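Citrate synthase (Metallosphaera sedula, PDB 6ABW) probably catalyses the condensation of oxaloacetate with acetyl-CoA and water to give citrate and CoA, a step of the tricarboxylic acid cycle. Local coordinates at residues T207-S212 / H366-P371; E83-P88 / L135-S140; A114-Y119 / L211-S216; S102-M107 / V339-S344; S55-V60 / R76-L81. All coordinates share one frame; numbering follows the deposited sequence.

How the interactions relate
Interactions 1, 3, 2 and 5 form a row of neighbouring contacts, while interaction 4 lies nearer the middle of the chain. Interactions 1 and 3 share Leu211 and Ser212, their centres about 15 Å apart. Interaction 3 touches interaction 2 through Arg138, whose NH1 stands 2.9 Å from Tyr215 OH in a probable hydrogen bond. Interactions 2 and 5 both use helix 71-84 and pack where Ala137 CB lies 3.6 Å from Leu81 O. Interaction 4 shares helix 104-119 with interaction 3 and is the one near the catalytic region: the side chain of Thr343 is about 7 Å from bound acetyl-CoA and about 8 Å from that of Asp325, a predicted active-site residue.

Interaction 1: T207-S212 / H366-P371; sequences TSSTLS and HRLIRP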
# COMPACT_ATOMS: atom_id res chain seq x y z
N THR A 207 -5.78 -4.91 -0.71
CA THR A 207 -4.61 -5.50 -1.27
C THR A 207 -4.76 -7.03 -1.27
O THR A 207 -4.38 -7.70 -2.24
CB THR A 207 -3.36 -5.00 -0.50
OG1 THR A 207 -3.26 -3.57 -0.68
CG2 THR A 207 -2.12 -5.58 -1.06
N SER A 208 -5.32 -7.59 -0.19
CA SER A 208 -5.46 -9.03 -0.08
C SER A 208 -6.45 -9.56 -1.14
O SER A 208 -6.36 -10.73 -1.55
CB SER A 208 -5.90 -9.45 1.33
OG SER A 208 -7.28 -9.19 1.55
N SER A 209 -7.37 -8.72 -1.58
CA SER A 209 -8.39 -9.12 -2.59
C SER A 209 -7.83 -9.52 -3.95
O SER A 209 -8.51 -10.17 -4.76
CB SER A 209 -9.46 -8.02 -2.78
OG SER A 209 -9.06 -6.92 -3.62
N THR A 210 -6.64 -9.07 -4.25
CA THR A 210 -5.97 -9.47 -5.48
C THR A 210 -5.04 -10.65 -5.27
O THR A 210 -4.33 -11.04 -6.18
CB THR A 210 -5.13 -8.30 -6.05
OG1 THR A 210 -3.99 -8.09 -5.20
CG2 THR A 210 -5.93 -7.02 -6.15
N LEU A 211 -4.91 -11.11 -4.01
CA LEU A 211 -4.05 -12.17 -3.60
C LEU A 211 -2.61 -11.75 -3.57
O LEU A 211 -1.70 -12.57 -3.56
CB LEU A 211 -4.31 -13.50 -4.35
CG LEU A 211 -5.74 -13.99 -4.22
CD1 LEU A 211 -5.93 -15.29 -5.03
CD2 LEU A 211 -6.24 -14.18 -2.80
N SER A 212 -2.38 -10.45 -3.43
CA SER A 212 -1.04 -9.96 -3.11
C SER A 212 -0.56 -10.59 -1.79
O SER A 212 -1.35 -10.82 -0.89
CB SER A 212 -1.00 -8.42 -3.08
OG SER A 212 0.37 -8.01 -2.96
N HIS A 366 -13.34 -14.04 0.39
CA HIS A 366 -12.57 -13.41 -0.65
C HIS A 366 -13.55 -13.05 -1.78
O HIS A 366 -14.07 -13.94 -2.48
CB HIS A 366 -11.44 -14.30 -1.15
CG HIS A 366 -10.81 -13.77 -2.38
ND1 HIS A 366 -11.00 -14.33 -3.62
CD2 HIS A 366 -10.09 -12.64 -2.58
CE1 HIS A 366 -10.38 -13.61 -4.53
NE2 HIS A 366 -9.83 -12.56 -3.93
N ARG A 367 -13.88 -11.76 -1.87
CA ARG A 367 -14.45 -11.15 -3.09
C ARG A 367 -13.29 -10.28 -3.62
O ARG A 367 -12.57 -9.64 -2.83
CB ARG A 367 -15.73 -10.31 -2.81
CG ARG A 367 -16.99 -10.62 -3.64
CD ARG A 367 -18.06 -11.36 -2.83
NE ARG A 367 -17.56 -12.67 -2.37
CZ ARG A 367 -17.16 -13.01 -1.13
NH1 ARG A 367 -17.23 -12.18 -0.09
NH2 ARG A 367 -16.70 -14.24 -0.93
N LEU A 368 -13.08 -10.29 -4.94
CA LEU A 368 -12.15 -9.37 -5.60
C LEU A 368 -12.78 -7.97 -5.58
O LEU A 368 -13.93 -7.80 -6.00
CB LEU A 368 -11.86 -9.81 -7.04
CG LEU A 368 -10.96 -8.91 -7.91
CD1 LEU A 368 -9.61 -8.68 -7.24
CD2 LEU A 368 -10.83 -9.51 -9.31
N ILE A 369 -12.03 -6.96 -5.09
CA ILE A 369 -12.61 -5.62 -4.85
C ILE A 369 -12.62 -4.82 -6.20
O ILE A 369 -11.55 -4.58 -6.83
CB ILE A 369 -12.02 -4.91 -3.58
CG1 ILE A 369 -12.59 -5.58 -2.30
CG2 ILE A 369 -12.34 -3.42 -3.58
CD1 ILE A 369 -11.90 -5.28 -0.97
N ARG A 370 -13.85 -4.48 -6.63
CA ARG A 370 -14.17 -3.80 -7.91
C ARG A 370 -15.41 -2.84 -7.76
O ARG A 370 -16.54 -3.16 -8.17
CB ARG A 370 -14.39 -4.85 -9.02
CG ARG A 370 -13.11 -5.59 -9.46
CD ARG A 370 -12.03 -4.63 -9.96
NE ARG A 370 -11.09 -5.24 -10.92
CZ ARG A 370 -9.79 -5.53 -10.71
NH1 ARG A 370 -9.17 -5.28 -9.54
NH2 ARG A 370 -9.09 -6.09 -11.72
N PRO A 371 -15.19 -1.66 -7.15
CA PRO A 371 -16.15 -0.56 -7.17
C PRO A 371 -16.17 0.19 -8.51
O PRO A 371 -15.49 -0.20 -9.45
CB PRO A 371 -15.64 0.33 -6.05
CG PRO A 371 -14.18 0.15 -6.10
CD PRO A 371 -13.97 -1.29 -6.42
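Two hydrogen bonds tie the turn after helix 199-208 to the segment 366-371, and both end on Ser209. The imidazole of His366 donates through NE2 to Ser209 O at 2.9 Å with an N-H...O angle of 162°. The oxygen lies close to the ring plane, yet the ring nitrogen stands above the plane of the carbonyl. His366 CG is anti to its backbone N (chi1 170°), which carries the ring toward the turn. The second bond is weak: Ile369 N points at Ser209 OG over 3.3 Å, while that hydroxyl is also bonded to Val206 O, one helical turn back.

Van der Waals contacts lie beside these bonds. Leu211 CD2 lies over one face of the imidazole, off-centre and 4.1 Å from His366 NE2. The 3.1 Å between Leu368 CD1 and Ser209 O is doubtful, as the leucine is poorly ordered. Ile369 CB sits 3.6 Å from Ser209 OG.

The turn itself is a Schellman motif, with Leu211 at positive phi after the last helical turn and its N bonded to Ser208 O at 2.9 Å. Val358, Tyr361 and Val362 of helix 342-365 pack on Ser208, and Thr210 OG1 bonds to Ala224 O of the second subunit. The contact thus joins the end of helix 199-208 to the chain running from helix 342-365 to strand 372-375, beside the dimer interface.

Interaction 2: E83-P88 / L135-S140; sequences EAYEVP and LVARAS
The C-terminal end of helix 71-84 and the turn that follows it lie against helix 128-151, within the largely helical fold of citrate synthase. Arg138 provides the direct polar link. Its chain, extended from CG to NE, brings NE 3.0 Å from Ala84 O, and the bond falls on a lone pair in the carbonyl plane with an N-H...O angle of 152°, though the oxygen is tilted 20° out of the guanidinium plane. Water 1 lies in the guanidinium plane, accepts from Arg138 NH2 and donates to Glu83 O and Glu86 O, the latter at 2.6 Å. Along the aliphatic part, Val87 CG1 meets Arg138 CG at 3.8 Å as the two side chains run past each other in opposite directions.

Ala84 CB and Ala137 CB touch at 3.7 Å. Tyr85 turns its edge to the helix backbone, with CD1 3.3 Å from Ala137 O; water 2 joins its OH, also bonded to a bound glycerol, to Ser140 OG. Arg138 NH1 bonds to Tyr215 OH, and Tyr119 makes a cation-pi contact with the same side chain. The guanidinium therefore satisfies carbonyls at and just after the helix end directly and through water, while its ties to the two tyrosines would limit its rotation.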
# COMPACT_ATOMS: atom_id res chain seq x y z
N GLU A 83 13.29 -18.16 14.78
CA GLU A 83 14.06 -18.44 13.53
C GLU A 83 13.75 -17.36 12.48
O GLU A 83 14.51 -17.19 11.57
CB GLU A 83 13.85 -19.86 13.05
CG GLU A 83 12.53 -20.12 12.42
CD GLU A 83 12.25 -21.58 12.08
OE1 GLU A 83 11.03 -21.96 12.06
OE2 GLU A 83 13.22 -22.34 11.80
N ALA A 84 12.63 -16.62 12.66
CA ALA A 84 12.23 -15.61 11.69
C ALA A 84 12.88 -14.23 11.91
O ALA A 84 12.83 -13.43 11.01
CB ALA A 84 10.73 -15.51 11.69
N TYR A 85 13.44 -13.92 13.06
CA TYR A 85 13.98 -12.56 13.32
C TYR A 85 14.98 -12.10 12.30
O TYR A 85 14.97 -10.93 11.93
CB TYR A 85 14.64 -12.43 14.69
CG TYR A 85 13.63 -12.49 15.82
CD1 TYR A 85 12.57 -11.57 15.87
CD2 TYR A 85 13.83 -13.33 16.91
CE1 TYR A 85 11.64 -11.60 16.90
CE2 TYR A 85 12.98 -13.32 18.01
CZ TYR A 85 11.86 -12.49 17.98
OH TYR A 85 11.04 -12.50 19.06
N GLU A 86 15.89 -12.99 11.89
CA GLU A 86 16.95 -12.67 10.95
C GLU A 86 16.36 -12.36 9.58
O GLU A 86 15.52 -13.12 9.04
CB GLU A 86 18.07 -13.80 10.85
CG GLU A 86 17.58 -15.26 10.67
CD GLU A 86 18.51 -16.40 11.26
OE1 GLU A 86 19.69 -16.47 10.84
OE2 GLU A 86 18.05 -17.28 12.10
N VAL A 87 16.73 -11.20 9.05
CA VAL A 87 16.41 -10.82 7.65
C VAL A 87 17.68 -10.55 6.87
O VAL A 87 18.69 -10.33 7.46
CB VAL A 87 15.49 -9.58 7.62
CG1 VAL A 87 14.18 -9.95 8.36
CG2 VAL A 87 16.13 -8.34 8.24
N PRO A 88 17.60 -10.49 5.54
CA PRO A 88 18.86 -10.25 4.84
C PRO A 88 19.39 -8.89 5.09
O PRO A 88 18.62 -7.92 5.34
CB PRO A 88 18.49 -10.44 3.37
CG PRO A 88 17.25 -11.21 3.39
CD PRO A 88 16.51 -10.80 4.62
N LEU A 135 6.14 -12.95 9.82
CA LEU A 135 6.05 -11.51 9.55
C LEU A 135 6.07 -10.70 10.85
O LEU A 135 6.67 -9.64 10.92
CB LEU A 135 4.75 -11.23 8.72
CG LEU A 135 4.52 -9.74 8.31
CD1 LEU A 135 3.66 -9.67 7.05
CD2 LEU A 135 3.86 -8.92 9.40
N VAL A 136 5.34 -11.15 11.86
CA VAL A 136 5.29 -10.45 13.17
C VAL A 136 6.68 -10.38 13.81
O VAL A 136 7.12 -9.33 14.29
CB VAL A 136 4.26 -11.09 14.12
CG1 VAL A 136 4.46 -10.53 15.52
CG2 VAL A 136 2.86 -10.77 13.58
N ALA A 137 7.41 -11.49 13.76
CA ALA A 137 8.82 -11.44 14.14
C ALA A 137 9.67 -10.46 13.42
O ALA A 137 10.51 -9.72 14.00
CB ALA A 137 9.41 -12.83 13.91
N ARG A 138 9.51 -10.44 12.12
CA ARG A 138 10.28 -9.54 11.29
C ARG A 138 9.88 -8.05 11.49
O ARG A 138 10.70 -7.19 11.34
CB ARG A 138 10.19 -9.97 9.84
CG ARG A 138 10.93 -11.31 9.67
CD ARG A 138 10.61 -12.01 8.40
NE ARG A 138 11.38 -13.25 8.39
CZ ARG A 138 11.18 -14.29 7.58
NH1 ARG A 138 10.18 -14.35 6.74
NH2 ARG A 138 12.00 -15.36 7.69
N ALA A 139 8.63 -7.82 11.89
CA ALA A 139 8.19 -6.48 12.33
C ALA A 139 9.00 -6.00 13.50
O ALA A 139 9.39 -4.84 13.54
CB ALA A 139 6.70 -6.43 12.61
N SER A 140 9.31 -6.92 14.42
CA SER A 140 10.20 -6.61 15.55
C SER A 140 11.58 -6.17 15.07
O SER A 140 12.11 -5.11 15.48
CB SER A 140 10.28 -7.85 16.49
OG SER A 140 11.15 -7.58 17.54
O HOH W 1 14.62 -15.55 9.15
O HOH W 2 11.04 -9.54 19.42

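Interaction 3: A114-Y119 / L211-S216; sequences ALSSIY and LSDIYS
This is a buried helix-helix contact with a polar end and an aromatic end, joining the last turns of helix 104-119 to the start of helix 214-225 beside the subunit interface. The backbones come close where the small side chain of Ser116 faces Tyr215: the CA atoms are 4.9 Å apart, and Ser116 CB lies 3.4 Å from Tyr215 CB.

At the polar end, a trans chi1 (-180°) swings the Ser116 hydroxyl toward the neighbouring helix start, where OG donates over 2.7 Å to Asp213 OD1, which receives it on its syn lone pair. Asp213 is the N-cap of helix 214-225. Its OD1 also accepts from Ser216 N at 3.1 Å, a capping bond that arrives from above the carboxylate plane, so one oxygen both closes the helix start and holds the neighbouring helix. The other oxygen, OD2, forms a salt bridge with Lys226 of the second subunit, a positive charge that would probably favour the ionised carboxylate; the same lysine is hydrogen-bonded to Ser116 OG. Ser216 OG bonds to Glu109 of the same second subunit.

At the aromatic end, Leu115 CB lies 3.7 Å from Tyr215 CD2, while Leu115 O lies over one face of the ring, offset from the centre. The Tyr215 hydroxyl has Arg138 as its partner. Tyr119 CB meets CE1, on the other side of the Tyr215 ring from CD2, at 3.9 Å.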
# COMPACT_ATOMS: atom_id res chain seq x y z
N ALA A 114 10.59 -4.34 0.82
CA ALA A 114 11.72 -5.22 0.57
C ALA A 114 11.52 -6.62 1.07
O ALA A 114 11.84 -7.58 0.39
CB ALA A 114 13.01 -4.62 1.15
N LEU A 115 10.96 -6.78 2.25
CA LEU A 115 10.56 -8.09 2.78
C LEU A 115 9.54 -8.77 1.88
O LEU A 115 9.61 -9.95 1.65
CB LEU A 115 10.04 -7.96 4.20
CG LEU A 115 10.99 -7.54 5.32
CD1 LEU A 115 10.18 -7.28 6.57
CD2 LEU A 115 12.02 -8.61 5.51
N SER A 116 8.59 -8.01 1.32
CA SER A 116 7.69 -8.58 0.38
C SER A 116 8.37 -9.17 -0.88
O SER A 116 8.01 -10.27 -1.31
CB SER A 116 6.56 -7.61 0.06
OG SER A 116 5.64 -8.12 -0.87
N SER A 117 9.35 -8.47 -1.42
CA SER A 117 10.08 -8.90 -2.59
C SER A 117 10.91 -10.14 -2.30
O SER A 117 11.10 -10.97 -3.18
CB SER A 117 11.00 -7.75 -3.02
OG SER A 117 10.21 -6.68 -3.56
N ILE A 118 11.43 -10.26 -1.08
CA ILE A 118 12.30 -11.38 -0.71
C ILE A 118 11.48 -12.62 -0.25
O ILE A 118 11.82 -13.74 -0.64
CB ILE A 118 13.28 -10.89 0.38
CG1 ILE A 118 14.21 -9.86 -0.25
CG2 ILE A 118 14.02 -12.04 1.03
CD1 ILE A 118 14.97 -9.03 0.73
N TYR A 119 10.47 -12.43 0.59
CA TYR A 119 9.78 -13.48 1.29
C TYR A 119 8.36 -13.72 0.84
O TYR A 119 7.75 -14.71 1.30
CB TYR A 119 9.76 -13.17 2.77
CG TYR A 119 11.06 -13.23 3.50
CD1 TYR A 119 11.79 -14.43 3.57
CD2 TYR A 119 11.51 -12.16 4.18
CE1 TYR A 119 13.00 -14.46 4.24
CE2 TYR A 119 12.69 -12.21 4.90
CZ TYR A 119 13.41 -13.37 4.94
OH TYR A 119 14.59 -13.39 5.67
N LEU A 211 -4.91 -11.11 -4.01
CA LEU A 211 -4.05 -12.17 -3.60
C LEU A 211 -2.61 -11.75 -3.57
O LEU A 211 -1.70 -12.57 -3.56
CB LEU A 211 -4.31 -13.50 -4.35
CG LEU A 211 -5.74 -13.99 -4.22
CD1 LEU A 211 -5.93 -15.29 -5.03
CD2 LEU A 211 -6.24 -14.18 -2.80
N SER A 212 -2.38 -10.45 -3.43
CA SER A 212 -1.04 -9.96 -3.11
C SER A 212 -0.56 -10.59 -1.79
O SER A 212 -1.35 -10.82 -0.89
CB SER A 212 -1.00 -8.42 -3.08
OG SER A 212 0.37 -8.01 -2.96
N ASP A 213 0.73 -10.89 -1.69
CA ASP A 213 1.28 -11.55 -0.49
C ASP A 213 1.08 -10.73 0.81
O ASP A 213 0.86 -9.53 0.78
CB ASP A 213 2.73 -11.91 -0.68
CG ASP A 213 3.64 -10.69 -0.88
OD1 ASP A 213 4.03 -10.09 0.14
OD2 ASP A 213 3.98 -10.33 -2.01
N ILE A 214 1.06 -11.46 1.90
CA ILE A 214 0.83 -10.85 3.20
C ILE A 214 1.75 -9.69 3.57
O ILE A 214 1.33 -8.76 4.24
CB ILE A 214 0.75 -11.97 4.29
CG1 ILE A 214 -0.01 -11.44 5.48
CG2 ILE A 214 2.13 -12.49 4.62
CD1 ILE A 214 -0.61 -12.57 6.35
N TYR A 215 3.01 -9.72 3.16
CA TYR A 215 3.88 -8.61 3.39
C TYR A 215 3.42 -7.33 2.66
O TYR A 215 3.47 -6.24 3.27
CB TYR A 215 5.31 -8.93 2.98
CG TYR A 215 5.99 -9.93 3.93
CD1 TYR A 215 5.84 -11.28 3.74
CD2 TYR A 215 6.76 -9.52 5.01
CE1 TYR A 215 6.43 -12.23 4.60
CE2 TYR A 215 7.39 -10.43 5.82
CZ TYR A 215 7.20 -11.80 5.65
OH TYR A 215 7.80 -12.74 6.52
N SER A 216 2.93 -7.47 1.41
CA SER A 216 2.42 -6.35 0.62
C SER A 216 1.10 -5.84 1.21
O SER A 216 0.86 -4.65 1.11
CB SER A 216 2.28 -6.67 -0.86
OG SER A 216 3.57 -6.45 -1.45

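Interaction 4: S102-M107 / V339-S344; sequences SDAVGM and VYMFTS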
# COMPACT_ATOMS: atom_id res chain seq x y z
N SER A 102 13.66 10.82 8.31
CA SER A 102 12.44 10.34 7.61
C SER A 102 11.41 9.85 8.62
O SER A 102 11.77 9.38 9.69
CB SER A 102 12.73 9.14 6.70
OG SER A 102 13.82 9.37 5.87
N ASP A 103 10.13 9.97 8.27
CA ASP A 103 9.06 9.45 9.11
C ASP A 103 9.30 7.93 9.38
O ASP A 103 9.58 7.17 8.45
CB ASP A 103 7.75 9.66 8.38
CG ASP A 103 6.55 9.28 9.22
OD1 ASP A 103 6.55 8.24 9.87
OD2 ASP A 103 5.56 10.04 9.25
N ALA A 104 9.26 7.52 10.64
CA ALA A 104 9.55 6.15 10.98
C ALA A 104 8.58 5.14 10.32
O ALA A 104 8.99 4.09 9.93
CB ALA A 104 9.59 5.98 12.49
N VAL A 105 7.29 5.49 10.19
CA VAL A 105 6.35 4.61 9.56
C VAL A 105 6.72 4.40 8.07
O VAL A 105 6.59 3.29 7.55
CB VAL A 105 4.91 5.13 9.76
CG1 VAL A 105 3.89 4.32 8.90
CG2 VAL A 105 4.60 5.04 11.23
N GLY A 106 7.24 5.45 7.42
CA GLY A 106 7.73 5.42 6.05
C GLY A 106 8.94 4.49 5.90
O GLY A 106 9.07 3.74 4.92
N MET A 107 9.84 4.55 6.87
CA MET A 107 10.94 3.62 6.87
C MET A 107 10.46 2.16 7.01
O MET A 107 10.95 1.25 6.34
CB MET A 107 11.90 4.01 7.99
CG MET A 107 12.46 5.39 7.81
SD MET A 107 13.56 5.91 9.17
CE MET A 107 14.79 4.75 8.98
N VAL A 339 9.57 10.07 20.96
CA VAL A 339 8.23 10.36 20.48
C VAL A 339 8.07 9.96 18.98
O VAL A 339 7.04 9.47 18.55
CB VAL A 339 7.87 11.83 20.68
CG1 VAL A 339 6.49 12.16 20.08
CG2 VAL A 339 7.86 12.15 22.19
N TYR A 340 9.11 10.12 18.19
CA TYR A 340 9.01 9.82 16.77
C TYR A 340 8.72 8.35 16.46
O TYR A 340 8.44 8.01 15.31
CB TYR A 340 10.23 10.32 15.93
CG TYR A 340 11.58 9.75 16.27
CD1 TYR A 340 11.88 8.42 16.01
CD2 TYR A 340 12.60 10.56 16.81
CE1 TYR A 340 13.12 7.89 16.28
CE2 TYR A 340 13.84 10.02 17.12
CZ TYR A 340 14.11 8.71 16.83
OH TYR A 340 15.33 8.15 17.13
N MET A 341 8.85 7.48 17.44
CA MET A 341 8.62 6.07 17.27
C MET A 341 7.20 5.68 17.63
O MET A 341 6.89 4.52 17.42
CB MET A 341 9.56 5.21 18.14
CG MET A 341 11.03 5.21 17.69
SD MET A 341 11.30 4.68 16.01
CE MET A 341 10.76 2.99 16.06
N PHE A 342 6.34 6.56 18.20
CA PHE A 342 5.14 6.01 18.80
C PHE A 342 4.15 5.30 17.83
O PHE A 342 3.62 4.24 18.14
CB PHE A 342 4.41 7.05 19.61
CG PHE A 342 5.14 7.60 20.83
CD1 PHE A 342 6.28 7.05 21.31
CD2 PHE A 342 4.56 8.68 21.50
CE1 PHE A 342 6.90 7.63 22.44
CE2 PHE A 342 5.12 9.24 22.62
CZ PHE A 342 6.31 8.71 23.10
N THR A 343 3.93 5.89 16.66
CA THR A 343 3.06 5.28 15.69
C THR A 343 3.68 3.97 15.13
O THR A 343 2.94 3.06 14.78
CB THR A 343 2.62 6.28 14.60
OG1 THR A 343 1.79 7.26 15.26
CG2 THR A 343 1.78 5.59 13.53
N SER A 344 5.01 3.90 15.00
CA SER A 344 5.70 2.67 14.60
C SER A 344 5.51 1.55 15.62
O SER A 344 5.39 0.36 15.24
CB SER A 344 7.21 2.94 14.34
OG SER A 344 7.34 3.71 13.18
O HOH W 3 8.71 9.28 12.84
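Ala104, Val105 and Ser344 account for most of the surface buried where the beginning of helix 104-119 meets the 3-10 turn 339-341 and the start of helix 342-365, two long helices of the citrate synthase fold. Ala104 takes the largest share. Its methyl points at the other segment and sits among three groups: Ser344 OG at 3.3 Å, Tyr340 O at 3.7 Å, and the sulfur of Met341, whose bent chain brings SD to 4.1 Å. Val146 of helix 128-151 also packs on this alanine.

Val105 meets the segment through one branch. CG2, anti to the carbonyl carbon, rests 3.7 Å from Thr343 CG2, methyl against methyl, as the side chains pass at a slant. The same methyl lies 3.6 Å from Ser344 OG. Thr343 presents its methyl, CG2, to the contact, while its OG1 bonds to Glu235, Gly232 N and a bound glycerol; its side chain lies about 7 Å from acetyl-CoA.

Ser344 enters between the two residues of the first helix, its OG set beside the backbone N (chi1 -70°). It comes near Val105 N, but the angle is too poor for a bond, and that N-H is instead given to Asp103 OD1, the N-cap, at 2.9 Å. The preceding N-H is linked across the contact by a solvent molecule: water 3 accepts from Ala104 N and donates to Tyr340 O at 2.8 Å.

Interaction 5: S55-V60 / R76-L81; sequences SFEEVV and RLKSAL
Helix 56-60 and helix 76-81 cross close to a right angle, at 102°, with their axes 10.5 Å apart at the closest approach, and the backbones come nearest at Glu57 and Lys78. The two belong to helices 56-65 and 71-84, two consecutive helices of the mainly helical citrate synthase fold.

Leucines of the second helix fill the space between the axes. In Leu77, chi1 (170°) directs the side chain to the first helix, where the CD2 branch makes the contact, 3.1 Å from Glu57 O and 4.4 Å from Val60 CG1. One turn further on, Leu81 brings CD1 to 3.9 Å from Glu57 CG, so the aliphatic part of the glutamate serves as an apolar surface. Val133 of helix 128-151 touches both leucines, and Ala137 packs on Leu81. Leu352 of helix 342-365 lies against Val60, extending the apolar core on the side of the first helix.

The polar end of Glu57 is turned aside by a bend at chi2 (97°), and its OE2 bonds to Phe164 N and to a bound glycerol. Lys78, extended beyond CG, crosses the glutamate at about a right angle. Its ammonium stays apart from the carboxylate, with 5.1 Å between Lys78 NZ and Glu57 OE2, so any attraction between the opposite charges would act at a distance. The nearer approach of the two side chains is made by a methylene carbon, Lys78 CE, at 4.2 Å from Glu57 OE2.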
# COMPACT_ATOMS: atom_id res chain seq x y z
N SER A 55 0.20 -13.30 27.32
CA SER A 55 1.44 -12.72 26.80
C SER A 55 1.15 -12.43 25.33
O SER A 55 0.18 -12.92 24.75
CB SER A 55 2.61 -13.68 26.87
OG SER A 55 2.36 -14.82 26.07
N PHE A 56 1.98 -11.63 24.72
CA PHE A 56 1.77 -11.31 23.32
C PHE A 56 1.81 -12.58 22.45
O PHE A 56 0.97 -12.76 21.58
CB PHE A 56 2.79 -10.28 22.84
CG PHE A 56 2.55 -9.81 21.41
CD1 PHE A 56 1.35 -9.26 21.06
CD2 PHE A 56 3.54 -9.93 20.43
CE1 PHE A 56 1.13 -8.77 19.79
CE2 PHE A 56 3.32 -9.48 19.17
CZ PHE A 56 2.09 -8.91 18.82
N GLU A 57 2.77 -13.48 22.71
CA GLU A 57 2.83 -14.75 21.92
C GLU A 57 1.54 -15.54 21.97
O GLU A 57 1.03 -16.04 20.98
CB GLU A 57 3.96 -15.65 22.40
CG GLU A 57 5.35 -15.05 22.17
CD GLU A 57 5.98 -14.32 23.37
OE1 GLU A 57 5.27 -13.57 24.09
OE2 GLU A 57 7.22 -14.39 23.55
N GLU A 58 0.95 -15.59 23.16
CA GLU A 58 -0.34 -16.22 23.32
C GLU A 58 -1.46 -15.54 22.59
O GLU A 58 -2.29 -16.19 22.03
CB GLU A 58 -0.69 -16.43 24.82
CG GLU A 58 0.19 -17.49 25.51
CD GLU A 58 0.03 -17.49 27.05
OE1 GLU A 58 -0.68 -18.40 27.57
OE2 GLU A 58 0.53 -16.55 27.74
N VAL A 59 -1.44 -14.21 22.56
CA VAL A 59 -2.42 -13.48 21.82
C VAL A 59 -2.20 -13.59 20.28
O VAL A 59 -3.16 -13.64 19.53
CB VAL A 59 -2.49 -11.99 22.32
CG1 VAL A 59 -3.34 -11.15 21.40
CG2 VAL A 59 -3.02 -11.90 23.73
N VAL A 60 -0.95 -13.68 19.84
CA VAL A 60 -0.69 -13.99 18.44
C VAL A 60 -1.38 -15.31 18.04
O VAL A 60 -2.11 -15.39 17.08
CB VAL A 60 0.81 -14.11 18.22
CG1 VAL A 60 1.10 -14.64 16.82
CG2 VAL A 60 1.49 -12.74 18.37
N ARG A 76 6.02 -24.30 19.78
CA ARG A 76 6.26 -24.30 18.34
C ARG A 76 6.20 -22.85 17.81
O ARG A 76 7.02 -22.46 16.98
CB ARG A 76 5.23 -25.15 17.58
CG ARG A 76 5.57 -26.66 17.59
CD ARG A 76 4.53 -27.47 16.83
NE ARG A 76 3.55 -28.09 17.73
CZ ARG A 76 2.22 -27.92 17.72
NH1 ARG A 76 1.59 -27.16 16.81
NH2 ARG A 76 1.49 -28.55 18.62
N LEU A 77 5.27 -22.07 18.36
CA LEU A 77 5.15 -20.65 18.00
C LEU A 77 6.36 -19.87 18.36
O LEU A 77 6.83 -19.09 17.54
CB LEU A 77 3.91 -20.04 18.63
CG LEU A 77 3.79 -18.50 18.52
CD1 LEU A 77 3.74 -18.17 17.08
CD2 LEU A 77 2.50 -18.09 19.16
N LYS A 78 6.85 -19.99 19.58
CA LYS A 78 8.06 -19.36 19.97
C LYS A 78 9.29 -19.71 19.13
O LYS A 78 10.07 -18.80 18.81
CB LYS A 78 8.33 -19.65 21.42
CG LYS A 78 7.37 -18.93 22.34
CD LYS A 78 7.65 -19.33 23.77
CE LYS A 78 6.89 -18.40 24.71
NZ LYS A 78 7.19 -18.87 26.08
N SER A 79 9.49 -20.98 18.81
CA SER A 79 10.63 -21.38 17.94
C SER A 79 10.48 -20.75 16.53
O SER A 79 11.48 -20.34 15.92
CB SER A 79 10.66 -22.90 17.72
OG SER A 79 10.75 -23.51 18.95
N ALA A 80 9.27 -20.68 16.03
CA ALA A 80 9.03 -20.07 14.69
C ALA A 80 9.35 -18.56 14.70
O ALA A 80 10.01 -18.05 13.78
CB ALA A 80 7.61 -20.30 14.26
N LEU A 81 8.97 -17.86 15.78
CA LEU A 81 9.39 -16.47 15.94
C LEU A 81 10.89 -16.33 15.97
O LEU A 81 11.47 -15.52 15.23
CB LEU A 81 8.80 -15.83 17.21
CG LEU A 81 7.32 -15.65 17.19
CD1 LEU A 81 6.84 -15.40 18.63
CD2 LEU A 81 6.92 -14.43 16.33